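PDB 4OXI: enterobactin synthetase component F-related protein from Vibrio cholerae serotype O1, which binds glycyl-adenosine-5'-phosphate as an adenylation domain, and probably activates glycine with ATP in a lipopolysaccharide-modifying pathway that gives antimicrobial peptide resistance. Local coordinates for residues A[471-475]-A[509-513]; A[310-314]-A[504-508]. All coordinates share one frame; numbering follows the deposited sequence.

Interaction 1: A[471-475]-A[509-513]. With GAP (glycyl-adenosine-5'-phosphate), chain B.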
# COMPACT_ATOMS: atom_id res chain seq x y z
N VAL A 471 10.07 10.70 -2.09
CA VAL A 471 11.07 9.65 -1.97
C VAL A 471 10.48 8.53 -1.14
O VAL A 471 9.44 8.71 -0.51
CB VAL A 471 12.36 10.16 -1.28
CG1 VAL A 471 13.03 11.24 -2.11
CG2 VAL A 471 12.04 10.69 0.11
N LYS A 472 11.15 7.38 -1.12
CA LYS A 472 10.83 6.35 -0.15
C LYS A 472 11.87 6.40 0.97
O LYS A 472 13.08 6.45 0.72
CB LYS A 472 10.80 4.97 -0.83
CG LYS A 472 9.44 4.60 -1.46
CD LYS A 472 9.13 5.44 -2.70
CE LYS A 472 7.63 5.40 -3.06
NZ LYS A 472 7.15 4.01 -3.23
N ILE A 473 11.42 6.41 2.21
CA ILE A 473 12.31 6.34 3.36
C ILE A 473 11.97 5.05 4.07
O ILE A 473 10.84 4.90 4.53
CB ILE A 473 12.09 7.53 4.34
CG1 ILE A 473 12.37 8.88 3.67
CG2 ILE A 473 12.94 7.36 5.60
CD1 ILE A 473 13.76 8.95 3.01
N ALA A 474 12.94 4.13 4.17
CA ALA A 474 12.67 2.77 4.66
C ALA A 474 11.42 2.19 3.99
O ALA A 474 10.52 1.65 4.65
CB ALA A 474 12.51 2.77 6.20
N GLY A 475 11.34 2.33 2.67
CA GLY A 475 10.26 1.71 1.92
C GLY A 475 8.90 2.41 1.95
O GLY A 475 7.95 1.92 1.34
N ALA A 509 17.29 4.89 1.00
CA ALA A 509 17.43 5.66 2.25
C ALA A 509 16.64 5.02 3.37
O ALA A 509 15.44 4.76 3.21
CB ALA A 509 16.94 7.10 2.04
N SER A 510 17.28 4.77 4.50
CA SER A 510 16.60 4.18 5.65
C SER A 510 16.09 5.23 6.63
O SER A 510 15.40 4.90 7.60
CB SER A 510 17.53 3.20 6.38
OG SER A 510 18.77 3.81 6.70
N GLY A 511 16.43 6.50 6.37
CA GLY A 511 16.07 7.58 7.28
C GLY A 511 16.29 8.95 6.66
O GLY A 511 16.67 9.06 5.48
N THR A 512 16.05 10.00 7.44
CA THR A 512 16.33 11.38 7.02
C THR A 512 17.21 12.08 8.05
O THR A 512 17.26 11.68 9.22
CB THR A 512 15.04 12.23 6.86
OG1 THR A 512 14.35 12.31 8.12
CG2 THR A 512 14.12 11.63 5.80
N VAL A 513 17.91 13.13 7.63
CA VAL A 513 18.57 14.02 8.57
C VAL A 513 18.16 15.47 8.28
O VAL A 513 17.81 15.81 7.14
CB VAL A 513 20.12 13.88 8.58
CG1 VAL A 513 20.54 12.44 8.83
CG2 VAL A 513 20.70 14.37 7.30
N GAP B . 1.66 1.00 -5.26
CA GAP B . 3.08 0.61 -5.06
C GAP B . 3.80 1.82 -4.50
O GAP B . 4.98 1.81 -4.19
PA GAP B . 3.48 4.44 -3.73
O1A GAP B . 2.38 5.38 -4.16
O2A GAP B . 3.84 4.29 -2.26
O3A GAP B . 3.02 3.04 -4.35
C5' GAP B . 4.65 5.22 -5.95
O5' GAP B . 4.78 4.87 -4.57
C4' GAP B . 6.00 5.65 -6.48
O4' GAP B . 6.97 4.65 -6.15
C3' GAP B . 6.05 5.71 -7.99
O3' GAP B . 5.56 6.95 -8.48
C2' GAP B . 7.54 5.50 -8.26
O2' GAP B . 8.25 6.70 -7.98
C1' GAP B . 7.98 4.57 -7.16
N9 GAP B . 8.02 3.19 -7.68
C8 GAP B . 7.04 2.27 -7.54
N7 GAP B . 7.40 1.09 -8.11
C5 GAP B . 8.63 1.26 -8.65
C6 GAP B . 9.57 0.42 -9.41
N6 GAP B . 9.28 -0.87 -9.70
N1 GAP B . 10.75 0.99 -9.78
C2 GAP B . 11.05 2.27 -9.49
N3 GAP B . 10.23 3.09 -8.80
C4 GAP B . 9.03 2.64 -8.36
O HOH W 1 15.06 5.55 -0.54
O HOH W 2 13.82 3.00 1.48
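Ala509 meets Ala474 through one direct backbone bond, with two waters bridging on to Lys472 and Gly475. Ala474 N donates to Ala509 O at 2.8 Å, almost straight at 173° and in the carbonyl plane. The same oxygen accepts from water 2 at 3.0 Å, and that water in turn accepts from Gly475 N. Water 1 donates to Lys472 O and takes the hydrogen of Ala509 N at 2.8 Å. Water 1 thus spans a gap too wide for Lys472 O and Ala509 N to bond directly.

Ile473 fills the apolar part of the contact. CG1 beside the backbone N (chi1 -62°) and a further bend at chi2 bring CD1 within 3.8 Å of Ala509 CB. The other branch, CG2, rests 3.6 Å from Gly511 CA, against the backbone. The Thr512 side chain crosses that of Ile473 at about a right angle, CG2 being the branch that touches, while its OG1 bonds to Phe539 O.

The end of Lys472 leads away from 509-513, the chain bending at chi2 and chi4 into the ligand pocket. Its NZ donates to GAP O5' at 2.9 Å and to GAP O4' at 3.0 Å, with a further bond to Gly337 O. A long, flexible cationic chain suits this span. Ala474 and Gly475 both have positive phi, with the backbone angles of a type I' turn, and so close the tight hairpin of strands 470-473 and 476-479. A hairpin lysine facing the adenylate is consistent with the thioester-forming orientation of the C-terminal subdomain in adenylate-forming enzymes.

Interaction 2: A[310-314]-A[504-508]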
# COMPACT_ATOMS: atom_id res chain seq x y z
N PRO A 310 11.85 -3.66 -2.56
CA PRO A 310 13.10 -4.41 -2.77
C PRO A 310 14.15 -4.21 -1.66
O PRO A 310 15.19 -4.86 -1.69
CB PRO A 310 13.61 -3.84 -4.10
CG PRO A 310 12.99 -2.49 -4.21
CD PRO A 310 11.63 -2.64 -3.60
N THR A 311 13.87 -3.32 -0.71
CA THR A 311 14.70 -3.16 0.48
C THR A 311 14.85 -4.51 1.17
O THR A 311 15.89 -4.81 1.76
CB THR A 311 14.05 -2.18 1.47
OG1 THR A 311 14.05 -0.87 0.90
CG2 THR A 311 14.83 -2.12 2.77
N VAL A 312 13.80 -5.31 1.09
CA VAL A 312 13.81 -6.61 1.73
C VAL A 312 15.00 -7.47 1.28
O VAL A 312 15.57 -8.21 2.08
CB VAL A 312 12.46 -7.31 1.51
CG1 VAL A 312 12.59 -8.82 1.59
CG2 VAL A 312 11.45 -6.78 2.54
N ILE A 313 15.40 -7.32 0.02
CA ILE A 313 16.53 -8.09 -0.52
C ILE A 313 17.83 -7.66 0.13
O ILE A 313 18.67 -8.49 0.48
CB ILE A 313 16.68 -7.93 -2.04
CG1 ILE A 313 15.37 -8.29 -2.75
CG2 ILE A 313 17.84 -8.78 -2.55
CD1 ILE A 313 15.33 -7.84 -4.22
N GLU A 314 18.01 -6.35 0.29
CA GLU A 314 19.23 -5.83 0.90
C GLU A 314 19.34 -6.31 2.33
O GLU A 314 20.41 -6.73 2.78
CB GLU A 314 19.23 -4.31 0.87
CG GLU A 314 19.62 -3.75 -0.47
CD GLU A 314 20.05 -2.30 -0.37
OE1 GLU A 314 21.04 -1.92 -1.04
OE2 GLU A 314 19.39 -1.55 0.38
N SER A 504 21.93 3.00 1.33
CA SER A 504 22.53 1.69 1.12
C SER A 504 23.26 1.70 -0.23
O SER A 504 23.20 2.69 -0.96
CB SER A 504 21.45 0.62 1.13
OG SER A 504 20.62 0.75 -0.01
N GLU A 505 23.92 0.60 -0.57
CA GLU A 505 24.63 0.52 -1.84
C GLU A 505 23.68 0.63 -3.03
O GLU A 505 24.10 1.03 -4.13
CB GLU A 505 25.43 -0.77 -1.94
CG GLU A 505 26.43 -0.97 -0.82
CD GLU A 505 27.21 -2.26 -0.96
OE1 GLU A 505 26.76 -3.15 -1.73
OE2 GLU A 505 28.28 -2.39 -0.32
N SER A 506 22.41 0.29 -2.82
CA SER A 506 21.43 0.40 -3.89
C SER A 506 20.83 1.80 -3.97
O SER A 506 19.98 2.07 -4.82
CB SER A 506 20.32 -0.64 -3.72
OG SER A 506 20.86 -1.93 -3.49
N GLY A 507 21.26 2.68 -3.07
CA GLY A 507 20.73 4.03 -3.02
C GLY A 507 19.43 4.17 -2.23
O GLY A 507 18.77 5.20 -2.31
N TYR A 508 19.05 3.14 -1.47
CA TYR A 508 17.83 3.21 -0.67
C TYR A 508 18.14 3.92 0.65
O TYR A 508 19.12 3.61 1.32
CB TYR A 508 17.25 1.81 -0.38
CG TYR A 508 16.99 0.93 -1.60
CD1 TYR A 508 16.70 1.48 -2.85
CD2 TYR A 508 17.03 -0.46 -1.50
CE1 TYR A 508 16.47 0.66 -3.96
CE2 TYR A 508 16.80 -1.28 -2.59
CZ TYR A 508 16.52 -0.71 -3.82
OH TYR A 508 16.29 -1.52 -4.90
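Glu314 OE1 is gripped twice by Ser506: the hydroxyl OG donates to it over a very short 2.5 Å, and the backbone N adds a bent bond of 3.2 Å, met on the syn side and 19° out of the carboxylate plane. The second oxygen, OE2, uses its syn lone pair to accept from Ser504 OG at 2.6 Å. Three donors thus fix the rotation of a buried carboxylate and would help to stabilise its negative charge. Extended beyond CG, the glutamate is long enough to carry that charge from the helix to the turn.

Ser504 OG also accepts from Tyr508 N at 3.2 Å, so one small hydroxyl ties the carboxylate to the residue just after the turn. Ser504 to Gly507 form a type I beta turn. Gly507, its last residue, has a positive phi at which a CB would be jammed against the carbonyl O of Ser506, so glycine suits the place.

The Tyr508 ring fills the gap between turn and helix. Ser506 CB sits over the centre of one face, 3.7 Å above the plane, while Glu314 OE2 comes obliquely to within 3.2 Å of CD2. Pro310 crosses the tyrosine at about a right angle, its CG 3.5 Å from the OH, which bonds to Ala339 O.

Leu344 of helix 342-352 packs on Glu314, Ser506 and Tyr508, so the loop between strands 496-500 and 512-516 is lodged against both that helix and the start of helix 311-318.

Along the chain the four segments come as 310-314, 471-475, 504-508 and 509-513, so the two contacts cross rather than nest. Interaction 2 closes the longer loop, with 189 residues between its ends, and ties the helix that follows strand 305-308 to a loop of the C-terminal part of the chain. Interaction 1 closes a loop of only 33 intervening residues within that C-terminal part, joining the hairpin 470-479 to the lead-in of strand 512-516. Because 508 runs directly into 509, the loop held against helix 311-318 continues straight into the backbone beside the hairpin. The contact centres lie 11 Å apart; Lys472 bonds to the adenylate, and the Pro310 side chain is about 7 Å from it.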